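Local coordinates for protein glucose 1-dehydrogenase (Haloferax mediterranei, PDB 2B5W) that oxidises D-glucose to gluconolactone, and other aldoses to the matching acids, using a catalytic zinc ion and NADP(+) or NAD(+), with NADP(+) preferred, at residues 51-56 and 119-124; 86-91 and 112-117; 102-107 and 303-308. The protein carries 1 engineered substitution. One frame throughout, in Å; residues are numbered along the deposited sequence.

Contact 1 (51-56 and 119-124); sequences GFPEGE and GAHGYM
His121 and Glu56 form a histidine-carboxylate hydrogen bond between two loops of the GroES-like catalytic domain, where the type II beta turn from Pro53 to Glu56 packs against the segment that holds the weakly bonded strand 119-120. Followed outward, the His121 side chain leaves its backbone with CG anti to the carbonyl carbon (chi1 -67°), which turns one face of the imidazole to Pro53. Beyond CB, atom CG lies 4.0 Å from Pro53 CG. On one branch, CE1 comes within 3.5 Å of the same Pro53 CG, which sits centrally over one ring face as a CH-pi contact; on the other, CD2 is 3.8 Å from Glu56 OE1. ND1 takes the backbone NH of Val60, and the ring stacks with His58. At the tip, NE2 donates to Glu56 OE1 over 2.8 Å at a nearly straight 176°. With both nitrogens bonded, the ring's rotation is fixed. The turn is closed by Glu56 N bonding Pro53 O. Gly119 N donates to Gly51 O at 2.7 Å, and Pro53 CA makes a CA-H...O contact with Gly119 O. Glu56 OE1 lies in the imidazole plane, yet the His121 N-H meets it from above the carboxylate plane, 58° out.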
ATOM      1  N   GLY A  51      11.510 -24.052 -14.386  1.00 98.77           N
ATOM      2  CA  GLY A  51      10.447 -23.443 -15.162  1.00 56.92           C
ATOM      3  C   GLY A  51      10.159 -24.060 -16.527  1.00 54.52           C
ATOM      4  O   GLY A  51       9.262 -23.594 -17.219  1.00 33.91           O
ATOM      5  N   PHE A  52      10.887 -25.097 -16.931  1.00 33.09           N
ATOM      6  CA  PHE A  52      10.603 -25.743 -18.203  1.00 33.34           C
ATOM      7  C   PHE A  52       9.209 -26.348 -18.117  1.00 36.66           C
ATOM      8  O   PHE A  52       8.779 -26.778 -17.026  1.00 38.23           O
ATOM      9  CB  PHE A  52      11.625 -26.847 -18.547  1.00 37.62           C
ATOM     10  CG  PHE A  52      12.993 -26.342 -18.971  1.00 29.52           C
ATOM     11  CD1 PHE A  52      13.417 -25.051 -18.697  1.00 26.86           C
ATOM     12  CD2 PHE A  52      13.864 -27.197 -19.612  1.00 37.85           C
ATOM     13  CE1 PHE A  52      14.665 -24.602 -19.084  1.00 34.15           C
ATOM     14  CE2 PHE A  52      15.127 -26.761 -19.990  1.00 35.12           C
ATOM     15  CZ  PHE A  52      15.520 -25.458 -19.728  1.00 30.09           C
ATOM     16  N   PRO A  53       8.494 -26.384 -19.236  1.00 28.12           N
ATOM     17  CA  PRO A  53       7.181 -27.023 -19.282  1.00 23.20           C
ATOM     18  C   PRO A  53       7.307 -28.507 -18.935  1.00 40.43           C
ATOM     19  O   PRO A  53       8.278 -29.148 -19.313  1.00 33.81           O
ATOM     20  CB  PRO A  53       6.719 -26.823 -20.724  1.00 30.86           C
ATOM     21  CG  PRO A  53       7.575 -25.700 -21.242  1.00 24.13           C
ATOM     22  CD  PRO A  53       8.871 -25.796 -20.537  1.00 23.31           C
ATOM     23  N   GLU A  54       6.338 -29.019 -18.195  1.00 30.20           N
ATOM     24  CA  GLU A  54       6.295 -30.433 -17.796  1.00 40.74           C
ATOM     25  C   GLU A  54       6.787 -31.372 -18.890  1.00 28.45           C
ATOM     26  O   GLU A  54       6.173 -31.466 -19.960  1.00 35.36           O
ATOM     27  CB  GLU A  54       4.850 -30.833 -17.454  1.00 39.92           C
ATOM     28  CG  GLU A  54       4.714 -31.973 -16.464  1.00145.40           C
ATOM     29  CD  GLU A  54       5.837 -32.008 -15.434  1.00158.05           C
ATOM     30  OE1 GLU A  54       7.030 -32.159 -15.804  1.00 56.93           O
ATOM     31  OE2 GLU A  54       5.516 -31.894 -14.238  1.00 50.89           O
ATOM     32  N   GLY A  55       7.863 -32.101 -18.592  1.00 42.17           N
ATOM     33  CA  GLY A  55       8.284 -33.229 -19.406  1.00 40.37           C
ATOM     34  C   GLY A  55       9.010 -32.846 -20.676  1.00 59.72           C
ATOM     35  O   GLY A  55       9.200 -33.682 -21.566  1.00 45.59           O
ATOM     36  N   GLU A  56       9.427 -31.584 -20.756  1.00 36.90           N
ATOM     37  CA  GLU A  56      10.108 -31.072 -21.936  1.00 39.12           C
ATOM     38  C   GLU A  56      11.527 -30.672 -21.610  1.00 31.19           C
ATOM     39  O   GLU A  56      11.859 -30.356 -20.469  1.00 39.41           O
ATOM     40  CB  GLU A  56       9.322 -29.904 -22.525  1.00 44.49           C
ATOM     41  CG  GLU A  56       7.939 -30.360 -22.954  1.00 50.00           C
ATOM     42  CD  GLU A  56       7.277 -29.447 -23.949  1.00 46.20           C
ATOM     43  OE1 GLU A  56       7.916 -29.128 -24.992  1.00 33.47           O
ATOM     44  OE2 GLU A  56       6.100 -29.077 -23.696  1.00 48.48           O
ATOM     45  N   GLY A 119       6.738 -22.638 -16.855  1.00 20.65           N
ATOM     46  CA  GLY A 119       5.747 -23.654 -17.120  1.00 22.95           C
ATOM     47  C   GLY A 119       5.185 -23.768 -18.518  1.00 20.38           C
ATOM     48  O   GLY A 119       4.496 -24.747 -18.833  1.00 25.52           O
ATOM     49  N   ALA A 120       5.488 -22.787 -19.388  1.00 20.90           N
ATOM     50  CA  ALA A 120       4.893 -22.756 -20.715  1.00 18.39           C
ATOM     51  C   ALA A 120       5.860 -22.055 -21.670  1.00 20.05           C
ATOM     52  O   ALA A 120       6.460 -21.053 -21.331  1.00 17.59           O
ATOM     53  CB  ALA A 120       3.541 -22.055 -20.707  1.00 22.37           C
ATOM     54  N   HIS A 121       6.007 -22.611 -22.853  1.00 20.10           N
ATOM     55  CA  HIS A 121       6.832 -22.027 -23.895  1.00 18.48           C
ATOM     56  C   HIS A 121       6.353 -20.628 -24.253  1.00 16.14           C
ATOM     57  O   HIS A 121       5.166 -20.348 -24.226  1.00 17.94           O
ATOM     58  CB  HIS A 121       6.793 -22.872 -25.149  1.00 19.88           C
ATOM     59  CG  HIS A 121       7.434 -24.203 -24.967  1.00 17.14           C
ATOM     60  ND1 HIS A 121       8.720 -24.329 -24.508  1.00 19.09           N
ATOM     61  CD2 HIS A 121       6.958 -25.457 -25.150  1.00 20.23           C
ATOM     62  CE1 HIS A 121       9.022 -25.620 -24.430  1.00 20.74           C
ATOM     63  NE2 HIS A 121       7.972 -26.321 -24.806  1.00 22.25           N
ATOM     64  N   GLY A 122       7.331 -19.808 -24.592  1.00 17.57           N
ATOM     65  CA  GLY A 122       7.115 -18.413 -24.941  1.00 16.06           C
ATOM     66  C   GLY A 122       6.824 -18.226 -26.418  1.00 19.27           C
ATOM     67  O   GLY A 122       6.313 -19.128 -27.097  1.00 18.00           O
ATOM     68  N   TYR A 123       7.184 -17.036 -26.917  1.00 17.33           N
ATOM     69  CA  TYR A 123       6.762 -16.556 -28.205  1.00 15.48           C
ATOM     70  C   TYR A 123       7.878 -16.416 -29.255  1.00 15.55           C
ATOM     71  O   TYR A 123       7.580 -16.060 -30.400  1.00 16.89           O
ATOM     72  CB  TYR A 123       6.067 -15.194 -28.047  1.00 16.24           C
ATOM     73  CG  TYR A 123       4.867 -15.243 -27.124  1.00 13.16           C
ATOM     74  CD1 TYR A 123       3.802 -16.089 -27.396  1.00 17.56           C
ATOM     75  CD2 TYR A 123       4.793 -14.452 -25.972  1.00 15.94           C
ATOM     76  CE1 TYR A 123       2.713 -16.154 -26.557  1.00 15.96           C
ATOM     77  CE2 TYR A 123       3.728 -14.531 -25.138  1.00 18.82           C
ATOM     78  CZ  TYR A 123       2.685 -15.379 -25.429  1.00 20.17           C
ATOM     79  OH  TYR A 123       1.579 -15.477 -24.607  1.00 18.77           O
ATOM     80  N   MET A 124       9.124 -16.733 -28.882  1.00 16.77           N
ATOM     81  CA  MET A 124      10.236 -16.648 -29.821  1.00 15.87           C
ATOM     82  C   MET A 124      10.253 -17.864 -30.743  1.00 17.61           C
ATOM     83  O   MET A 124      11.159 -18.698 -30.685  1.00 18.40           O
ATOM     84  CB  MET A 124      11.581 -16.505 -29.107  1.00 15.63           C
ATOM     85  CG  MET A 124      11.765 -15.161 -28.505  1.00 17.81           C
ATOM     86  SD  MET A 124      13.373 -14.965 -27.750  1.00 20.50           S
ATOM     87  CE  MET A 124      13.220 -13.243 -27.210  1.00 19.17           C
TER

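Contact 2 (86-91 and 112-117); sequences TVRRPP and YFERGI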
ATOM      1  N   THR A  86      -1.187 -11.724 -24.059  1.00 15.75           N
ATOM      2  CA  THR A  86      -0.867 -11.645 -22.644  1.00 15.26           C
ATOM      3  C   THR A  86       0.025 -12.851 -22.310  1.00 15.86           C
ATOM      4  O   THR A  86       0.231 -13.753 -23.139  1.00 18.07           O
ATOM      5  CB  THR A  86      -2.104 -11.659 -21.751  1.00 17.77           C
ATOM      6  OG1 THR A  86      -2.751 -12.935 -21.915  1.00 17.66           O
ATOM      7  CG2 THR A  86      -3.102 -10.594 -22.152  1.00 20.60           C
ATOM      8  N   VAL A  87       0.556 -12.829 -21.122  1.00 16.83           N
ATOM      9  CA  VAL A  87       1.578 -13.774 -20.700  1.00 17.28           C
ATOM     10  C   VAL A  87       1.050 -14.960 -19.905  1.00 16.82           C
ATOM     11  O   VAL A  87       1.548 -16.079 -20.053  1.00 17.70           O
ATOM     12  CB  VAL A  87       2.642 -13.023 -19.893  1.00 14.96           C
ATOM     13  CG1 VAL A  87       3.760 -13.957 -19.464  1.00 15.58           C
ATOM     14  CG2 VAL A  87       3.253 -11.887 -20.751  1.00 19.31           C
ATOM     15  N   ARG A  88       0.022 -14.756 -19.066  1.00 17.58           N
ATOM     16  CA  ARG A  88      -0.376 -15.841 -18.187  1.00 18.53           C
ATOM     17  C   ARG A  88      -1.411 -16.746 -18.790  1.00 15.64           C
ATOM     18  O   ARG A  88      -2.336 -16.317 -19.469  1.00 17.44           O
ATOM     19  CB  ARG A  88      -0.865 -15.299 -16.845  1.00 18.60           C
ATOM     20  CG  ARG A  88       0.248 -14.843 -15.966  1.00 17.17           C
ATOM     21  CD  ARG A  88      -0.133 -14.380 -14.581  1.00 18.07           C
ATOM     22  NE  ARG A  88       1.057 -14.037 -13.798  1.00 18.07           N
ATOM     23  CZ  ARG A  88       1.043 -13.795 -12.497  1.00 23.07           C
ATOM     24  NH1 ARG A  88      -0.097 -13.841 -11.826  1.00 19.36           N
ATOM     25  NH2 ARG A  88       2.177 -13.552 -11.847  1.00 21.65           N
ATOM     26  N   ARG A  89      -1.213 -18.030 -18.529  1.00 16.83           N
ATOM     27  CA  ARG A  89      -2.116 -19.097 -18.978  1.00 20.34           C
ATOM     28  C   ARG A  89      -2.385 -20.015 -17.794  1.00 19.48           C
ATOM     29  O   ARG A  89      -1.584 -20.106 -16.856  1.00 20.18           O
ATOM     30  CB  ARG A  89      -1.496 -19.875 -20.132  1.00 18.98           C
ATOM     31  CG  ARG A  89      -1.223 -19.029 -21.358  1.00 18.31           C
ATOM     32  CD  ARG A  89      -2.452 -18.606 -22.142  1.00 17.45           C
ATOM     33  NE  ARG A  89      -2.098 -17.845 -23.327  1.00 18.28           N
ATOM     34  CZ  ARG A  89      -1.845 -16.525 -23.322  1.00 17.79           C
ATOM     35  NH1 ARG A  89      -1.951 -15.812 -22.232  1.00 18.28           N
ATOM     36  NH2 ARG A  89      -1.496 -15.939 -24.433  1.00 18.92           N
ATOM     37  N   PRO A  90      -3.501 -20.724 -17.848  1.00 20.24           N
ATOM     38  CA  PRO A  90      -3.855 -21.625 -16.742  1.00 20.79           C
ATOM     39  C   PRO A  90      -2.823 -22.706 -16.532  1.00 23.53           C
ATOM     40  O   PRO A  90      -2.205 -23.174 -17.509  1.00 26.16           O
ATOM     41  CB  PRO A  90      -5.207 -22.222 -17.175  1.00 28.00           C
ATOM     42  CG  PRO A  90      -5.636 -21.531 -18.357  1.00 34.24           C
ATOM     43  CD  PRO A  90      -4.540 -20.674 -18.887  1.00 20.55           C
ATOM     44  N   PRO A  91      -2.625 -23.106 -15.279  1.00 20.92           N
ATOM     45  CA  PRO A  91      -1.646 -24.142 -14.946  1.00 22.72           C
ATOM     46  C   PRO A  91      -2.201 -25.543 -15.289  1.00 22.81           C
ATOM     47  O   PRO A  91      -3.289 -25.661 -15.849  1.00 27.36           O
ATOM     48  CB  PRO A  91      -1.478 -23.981 -13.434  1.00 28.10           C
ATOM     49  CG  PRO A  91      -2.789 -23.541 -12.989  1.00 25.75           C
ATOM     50  CD  PRO A  91      -3.341 -22.637 -14.079  1.00 22.33           C
ATOM     51  N   TYR A 112      -0.725 -20.298 -12.071  1.00 20.08           N
ATOM     52  CA  TYR A 112      -0.609 -19.823 -13.435  1.00 23.45           C
ATOM     53  C   TYR A 112       0.678 -20.376 -13.991  1.00 17.79           C
ATOM     54  O   TYR A 112       1.615 -20.716 -13.260  1.00 19.95           O
ATOM     55  CB  TYR A 112      -0.509 -18.278 -13.501  1.00 20.41           C
ATOM     56  CG  TYR A 112       0.670 -17.717 -12.745  1.00 21.40           C
ATOM     57  CD1 TYR A 112       1.913 -17.571 -13.345  1.00 22.69           C
ATOM     58  CD2 TYR A 112       0.553 -17.364 -11.399  1.00 22.13           C
ATOM     59  CE1 TYR A 112       2.985 -17.084 -12.641  1.00 21.72           C
ATOM     60  CE2 TYR A 112       1.615 -16.886 -10.699  1.00 20.84           C
ATOM     61  CZ  TYR A 112       2.826 -16.721 -11.315  1.00 24.03           C
ATOM     62  OH  TYR A 112       3.911 -16.232 -10.608  1.00 26.41           O
ATOM     63  N   PHE A 113       0.733 -20.370 -15.308  1.00 19.39           N
ATOM     64  CA  PHE A 113       1.981 -20.391 -16.058  1.00 19.76           C
ATOM     65  C   PHE A 113       2.185 -19.004 -16.698  1.00 15.97           C
ATOM     66  O   PHE A 113       1.222 -18.291 -16.965  1.00 19.73           O
ATOM     67  CB  PHE A 113       1.888 -21.398 -17.197  1.00 18.12           C
ATOM     68  CG  PHE A 113       1.793 -22.846 -16.771  1.00 20.46           C
ATOM     69  CD1 PHE A 113       2.360 -23.299 -15.589  1.00 24.12           C
ATOM     70  CD2 PHE A 113       1.199 -23.761 -17.624  1.00 25.23           C
ATOM     71  CE1 PHE A 113       2.300 -24.657 -15.239  1.00 26.01           C
ATOM     72  CE2 PHE A 113       1.128 -25.141 -17.254  1.00 23.19           C
ATOM     73  CZ  PHE A 113       1.697 -25.553 -16.088  1.00 25.56           C
ATOM     74  N   GLU A 114       3.447 -18.662 -16.952  1.00 19.17           N
ATOM     75  CA  GLU A 114       3.813 -17.464 -17.704  1.00 16.92           C
ATOM     76  C   GLU A 114       4.580 -17.913 -18.938  1.00 18.88           C
ATOM     77  O   GLU A 114       5.627 -18.512 -18.838  1.00 18.07           O
ATOM     78  CB  GLU A 114       4.665 -16.498 -16.860  1.00 18.63           C
ATOM     79  CG  GLU A 114       3.796 -15.627 -15.971  1.00 21.56           C
ATOM     80  CD  GLU A 114       4.565 -14.787 -14.968  1.00 27.85           C
ATOM     81  OE1 GLU A 114       5.778 -15.003 -14.781  1.00 25.87           O
ATOM     82  OE2 GLU A 114       3.926 -13.908 -14.346  1.00 21.37           O
ATOM     83  N   ARG A 115       4.042 -17.618 -20.089  1.00 15.42           N
ATOM     84  CA  ARG A 115       4.659 -18.019 -21.352  1.00 15.93           C
ATOM     85  C   ARG A 115       6.046 -17.375 -21.474  1.00 17.28           C
ATOM     86  O   ARG A 115       6.215 -16.163 -21.309  1.00 16.70           O
ATOM     87  CB  ARG A 115       3.743 -17.640 -22.513  1.00 16.34           C
ATOM     88  CG  ARG A 115       2.489 -18.536 -22.580  1.00 16.58           C
ATOM     89  CD  ARG A 115       1.824 -18.723 -23.919  1.00 17.64           C
ATOM     90  NE  ARG A 115       2.759 -19.195 -24.940  1.00 16.91           N
ATOM     91  CZ  ARG A 115       2.418 -19.541 -26.164  1.00 15.96           C
ATOM     92  NH1 ARG A 115       1.150 -19.522 -26.553  1.00 17.91           N
ATOM     93  NH2 ARG A 115       3.373 -19.894 -27.027  1.00 17.43           N
ATOM     94  N   GLY A 116       7.045 -18.224 -21.743  1.00 16.85           N
ATOM     95  CA  GLY A 116       8.427 -17.803 -21.872  1.00 19.40           C
ATOM     96  C   GLY A 116       9.183 -17.674 -20.563  1.00 20.80           C
ATOM     97  O   GLY A 116      10.339 -17.275 -20.549  1.00 19.87           O
ATOM     98  N   ILE A 117       8.524 -17.965 -19.449  1.00 19.12           N
ATOM     99  CA  ILE A 117       9.093 -17.684 -18.141  1.00 21.64           C
ATOM    100  C   ILE A 117       8.969 -18.881 -17.201  1.00 22.62           C
ATOM    101  O   ILE A 117       9.966 -19.356 -16.670  1.00 22.60           O
ATOM    102  CB  ILE A 117       8.442 -16.439 -17.531  1.00 21.01           C
ATOM    103  CG1 ILE A 117       8.584 -15.259 -18.455  1.00 20.90           C
ATOM    104  CG2 ILE A 117       9.103 -16.122 -16.174  1.00 24.92           C
ATOM    105  CD1 ILE A 117       7.769 -14.030 -17.993  1.00 24.79           C
TER
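The guanidinium of Arg88 lies flat on the Tyr112 ring, planes 9° apart, with CZ 3.5 Å from the Tyr112 ring centroid: a stacked cation-pi pair. At the guanidinium's edge, in its plane, sits Glu114 OE2, gripped side-on by two nitrogens, Arg88 NE at 2.9 Å and Arg88 NH2 at 3.1 Å. Both reach this oxygen from the same face of the carboxylate and fix the direction of that group in Glu114, a substrate-binding residue. The extended Arg88 chain runs alongside that of Glu114, pointing the same way. On the face of the sheet that carries Arg89 and Phe113, Pro91 CA stands over the centre of the Phe113 ring, 3.7 Å from its centroid. There too Arg89 CG packs on Arg115 CG at 3.9 Å, their guanidinium planes 82° apart. Arg115 turns its polar end to the backbone oxygen of His121, and Arg89 folds back at chi2 (-72°) to bring NH1 onto Arg88 O at 2.8 Å. Between the two sets of side chains runs a short antiparallel ladder: Arg89 and Phe113 form a hydrogen-bonded pair, Arg88 and Glu114 a non-hydrogen-bonded one, and Arg115 N bonds Val87 O. The ladder belongs to a small three-stranded sheet in which 113-115 is central; Tyr112 and Pro90 touch Phe99 of helix 97-100, Ile117 meets helix 39-46, and Arg115 reaches strand 127-131.

Contact 3 (102-107 and 303-308); sequences DQPDMA and NSHVEH
Pro104 sits squarely on one face of the His305 imidazole, its CD 3.6 Å from the His305 ring centroid and 11° off the normal, a CH-pi contact that makes this the tight part. Pro104 CG comes closer still to one ring atom, 3.3 Å from His305 CE1. The ring gets there because His305 CG is anti to the backbone N (chi1 -153°), which swings it across the proline at about a right angle. Beside it, Asp105 presses CB to 3.2 Å from Asn303 ND2, while its OD1 lies 3.5 Å from His305 CB. The two segments meet by van der Waals and CH-pi contact alone, with no hydrogen bond; the Asp105 carboxylate takes its salt bridge from Lys157 of helix 149-164. They join the GroES-like domain to the nucleotide-binding domain beside the cofactor. His305 is the N-cap residue of helix 306-318, and its own NH donates in the ring plane to His308 ND1 over 2.9 Å, with His308 NE2 bonded to Glu160. With an alanine at His305, Pro104 would probably lose the ring it lies on, and a gap open between 104-106 and the helix start. Toward solvent the contact thins: exposed Asp102 ends helix 97-100 in a Schellman motif and brings only its carbonyl near, Asp102 O lying 3.4 Å from His305 CD2. At the buried end, Asn303 gives its backbone NH to the carboxamide oxygen of the bound NADP.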
ATOM      1  N   ASP A 102     -11.182 -13.117 -14.899  1.00 24.82           N
ATOM      2  CA  ASP A 102     -10.421 -12.231 -15.808  1.00 23.57           C
ATOM      3  C   ASP A 102      -9.398 -11.413 -15.052  1.00 20.85           C
ATOM      4  O   ASP A 102      -9.170 -10.233 -15.378  1.00 26.04           O
ATOM      5  CB  ASP A 102     -11.348 -11.275 -16.584  1.00 29.12           C
ATOM      6  CG  ASP A 102     -12.381 -11.993 -17.373  1.00 37.25           C
ATOM      7  OD1 ASP A 102     -12.012 -12.840 -18.198  1.00 28.71           O
ATOM      8  OD2 ASP A 102     -13.600 -11.761 -17.230  1.00 44.25           O
ATOM      9  N   GLN A 103      -8.812 -11.994 -14.016  1.00 20.37           N
ATOM     10  CA  GLN A 103      -7.706 -11.333 -13.299  1.00 19.04           C
ATOM     11  C   GLN A 103      -6.572 -12.310 -13.008  1.00 16.86           C
ATOM     12  O   GLN A 103      -6.105 -12.469 -11.884  1.00 19.17           O
ATOM     13  CB  GLN A 103      -8.190 -10.573 -12.042  1.00 21.49           C
ATOM     14  CG  GLN A 103      -8.959 -11.431 -11.017  1.00 23.73           C
ATOM     15  CD  GLN A 103      -9.426 -10.645  -9.789  1.00 28.44           C
ATOM     16  OE1 GLN A 103      -9.555 -11.204  -8.698  1.00 32.20           O
ATOM     17  NE2 GLN A 103      -9.676  -9.354  -9.970  1.00 23.07           N
ATOM     18  N   PRO A 104      -6.072 -12.980 -14.053  1.00 18.68           N
ATOM     19  CA  PRO A 104      -4.995 -13.945 -13.809  1.00 20.24           C
ATOM     20  C   PRO A 104      -3.685 -13.307 -13.369  1.00 18.98           C
ATOM     21  O   PRO A 104      -2.822 -13.969 -12.833  1.00 18.29           O
ATOM     22  CB  PRO A 104      -4.846 -14.645 -15.160  1.00 18.05           C
ATOM     23  CG  PRO A 104      -5.283 -13.709 -16.134  1.00 19.29           C
ATOM     24  CD  PRO A 104      -6.442 -12.930 -15.477  1.00 22.80           C
ATOM     25  N   ASP A 105      -3.556 -12.004 -13.580  1.00 18.51           N
ATOM     26  CA  ASP A 105      -2.408 -11.265 -13.144  1.00 17.21           C
ATOM     27  C   ASP A 105      -2.348 -11.178 -11.609  1.00 18.34           C
ATOM     28  O   ASP A 105      -1.332 -10.805 -11.053  1.00 17.69           O
ATOM     29  CB  ASP A 105      -2.458  -9.862 -13.757  1.00 17.22           C
ATOM     30  CG  ASP A 105      -3.671  -9.118 -13.328  1.00 19.09           C
ATOM     31  OD1 ASP A 105      -4.767  -9.461 -13.805  1.00 17.51           O
ATOM     32  OD2 ASP A 105      -3.607  -8.184 -12.513  1.00 18.98           O
ATOM     33  N   MET A 106      -3.446 -11.546 -10.930  1.00 17.10           N
ATOM     34  CA  MET A 106      -3.486 -11.590  -9.470  1.00 18.02           C
ATOM     35  C   MET A 106      -3.318 -13.033  -8.936  1.00 15.57           C
ATOM     36  O   MET A 106      -3.357 -13.266  -7.739  1.00 18.45           O
ATOM     37  CB  MET A 106      -4.802 -11.006  -8.920  1.00 18.76           C
ATOM     38  CG  MET A 106      -5.143  -9.600  -9.476  1.00 17.39           C
ATOM     39  SD  MET A 106      -3.901  -8.328  -9.024  1.00 18.29           S
ATOM     40  CE  MET A 106      -4.003  -8.324  -7.219  1.00 20.50           C
ATOM     41  N   ALA A 107      -3.200 -14.003  -9.813  1.00 16.57           N
ATOM     42  CA  ALA A 107      -3.038 -15.398  -9.336  1.00 19.13           C
ATOM     43  C   ALA A 107      -1.727 -15.518  -8.567  1.00 18.43           C
ATOM     44  O   ALA A 107      -0.718 -14.964  -8.960  1.00 21.26           O
ATOM     45  CB  ALA A 107      -3.058 -16.378 -10.514  1.00 19.82           C
ATOM     46  N   ASN A 303       2.987  -8.734 -13.413  1.00 16.26           N
ATOM     47  CA  ASN A 303       2.203  -9.092 -14.576  1.00 14.15           C
ATOM     48  C   ASN A 303       1.241  -7.951 -14.933  1.00 16.32           C
ATOM     49  O   ASN A 303       1.433  -6.793 -14.496  1.00 15.33           O
ATOM     50  CB  ASN A 303       1.560 -10.488 -14.335  1.00 16.49           C
ATOM     51  CG  ASN A 303       1.008 -11.145 -15.602  1.00 19.89           C
ATOM     52  OD1 ASN A 303       1.762 -11.487 -16.547  1.00 23.55           O
ATOM     53  ND2 ASN A 303      -0.275 -11.364 -15.620  1.00 16.65           N
ATOM     54  N   SER A 304       0.240  -8.241 -15.744  1.00 15.33           N
ATOM     55  CA  SER A 304      -0.704  -7.274 -16.291  1.00 14.87           C
ATOM     56  C   SER A 304      -1.725  -8.031 -17.074  1.00 15.33           C
ATOM     57  O   SER A 304      -1.514  -9.214 -17.417  1.00 18.92           O
ATOM     58  CB  SER A 304       0.025  -6.226 -17.182  1.00 14.96           C
ATOM     59  OG  SER A 304       0.704  -6.886 -18.260  1.00 17.08           O
ATOM     60  N   HIS A 305      -2.848  -7.381 -17.382  1.00 16.08           N
ATOM     61  CA  HIS A 305      -3.884  -8.056 -18.136  1.00 18.20           C
ATOM     62  C   HIS A 305      -4.484  -7.156 -19.197  1.00 18.78           C
ATOM     63  O   HIS A 305      -3.958  -6.083 -19.506  1.00 16.64           O
ATOM     64  CB  HIS A 305      -4.963  -8.640 -17.205  1.00 17.94           C
ATOM     65  CG  HIS A 305      -5.650  -9.837 -17.791  1.00 18.25           C
ATOM     66  ND1 HIS A 305      -4.953 -10.895 -18.336  1.00 21.86           N
ATOM     67  CD2 HIS A 305      -6.971 -10.104 -17.975  1.00 17.78           C
ATOM     68  CE1 HIS A 305      -5.822 -11.787 -18.792  1.00 24.63           C
ATOM     69  NE2 HIS A 305      -7.053 -11.325 -18.592  1.00 21.01           N
ATOM     70  N   VAL A 306      -5.520  -7.654 -19.873  1.00 18.20           N
ATOM     71  CA  VAL A 306      -5.995  -7.079 -21.111  1.00 17.97           C
ATOM     72  C   VAL A 306      -6.205  -5.570 -21.030  1.00 15.47           C
ATOM     73  O   VAL A 306      -5.772  -4.861 -21.924  1.00 16.81           O
ATOM     74  CB  VAL A 306      -7.248  -7.799 -21.622  1.00 20.98           C
ATOM     75  CG1 VAL A 306      -7.895  -7.046 -22.775  1.00 20.29           C
ATOM     76  CG2 VAL A 306      -6.884  -9.222 -22.056  1.00 19.66           C
ATOM     77  N   GLU A 307      -6.872  -5.072 -19.997  1.00 17.16           N
ATOM     78  CA  GLU A 307      -7.126  -3.626 -19.921  1.00 16.95           C
ATOM     79  C   GLU A 307      -5.831  -2.819 -19.897  1.00 14.93           C
ATOM     80  O   GLU A 307      -5.801  -1.681 -20.363  1.00 16.79           O
ATOM     81  CB  GLU A 307      -7.930  -3.299 -18.671  1.00 20.46           C
ATOM     82  CG  GLU A 307      -9.356  -3.799 -18.704  1.00 34.45           C
ATOM     83  CD  GLU A 307     -10.130  -3.429 -17.435  1.00 39.28           C
ATOM     84  OE1 GLU A 307      -9.655  -2.551 -16.652  1.00 40.68           O
ATOM     85  OE2 GLU A 307     -11.210  -4.026 -17.222  1.00 38.09           O
ATOM     86  N   HIS A 308      -4.791  -3.393 -19.311  1.00 15.98           N
ATOM     87  CA  HIS A 308      -3.501  -2.703 -19.228  1.00 14.34           C
ATOM     88  C   HIS A 308      -2.805  -2.676 -20.571  1.00 15.63           C
ATOM     89  O   HIS A 308      -2.118  -1.703 -20.906  1.00 16.52           O
ATOM     90  CB  HIS A 308      -2.597  -3.391 -18.201  1.00 13.28           C
ATOM     91  CG  HIS A 308      -3.226  -3.543 -16.865  1.00 15.35           C
ATOM     92  ND1 HIS A 308      -3.446  -4.767 -16.261  1.00 17.47           N
ATOM     93  CD2 HIS A 308      -3.768  -2.607 -16.043  1.00 17.58           C
ATOM     94  CE1 HIS A 308      -4.069  -4.564 -15.109  1.00 20.10           C
ATOM     95  NE2 HIS A 308      -4.268  -3.263 -14.952  1.00 17.03           N
TER

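In the fold
Contacts 1 and 2 share the three-stranded sheet and touch directly: Tyr123 OH is 2.6 Å from Thr86 O and Arg115 NE is 2.8 Å from His121 O, both probable hydrogen bonds. Contact 2 is nested within the chain loop closed by contact 1. Contact 3 crosses both along the chain, bringing segment 303-308 of the nucleotide-binding domain to the GroES-like domain; it meets contact 2 through Arg88, whose NH1 lies 2.9 Å from Pro104 O. Contacts 1 and 3 do not touch, with centres about 20 Å apart. Substrate-binding Glu114 and Asn303 link contacts 2 and 3, their side chains about 4 Å apart and about 6 and 5 Å from NADP; that of Ile117 in contact 2 is about 7 Å from the zinc ion.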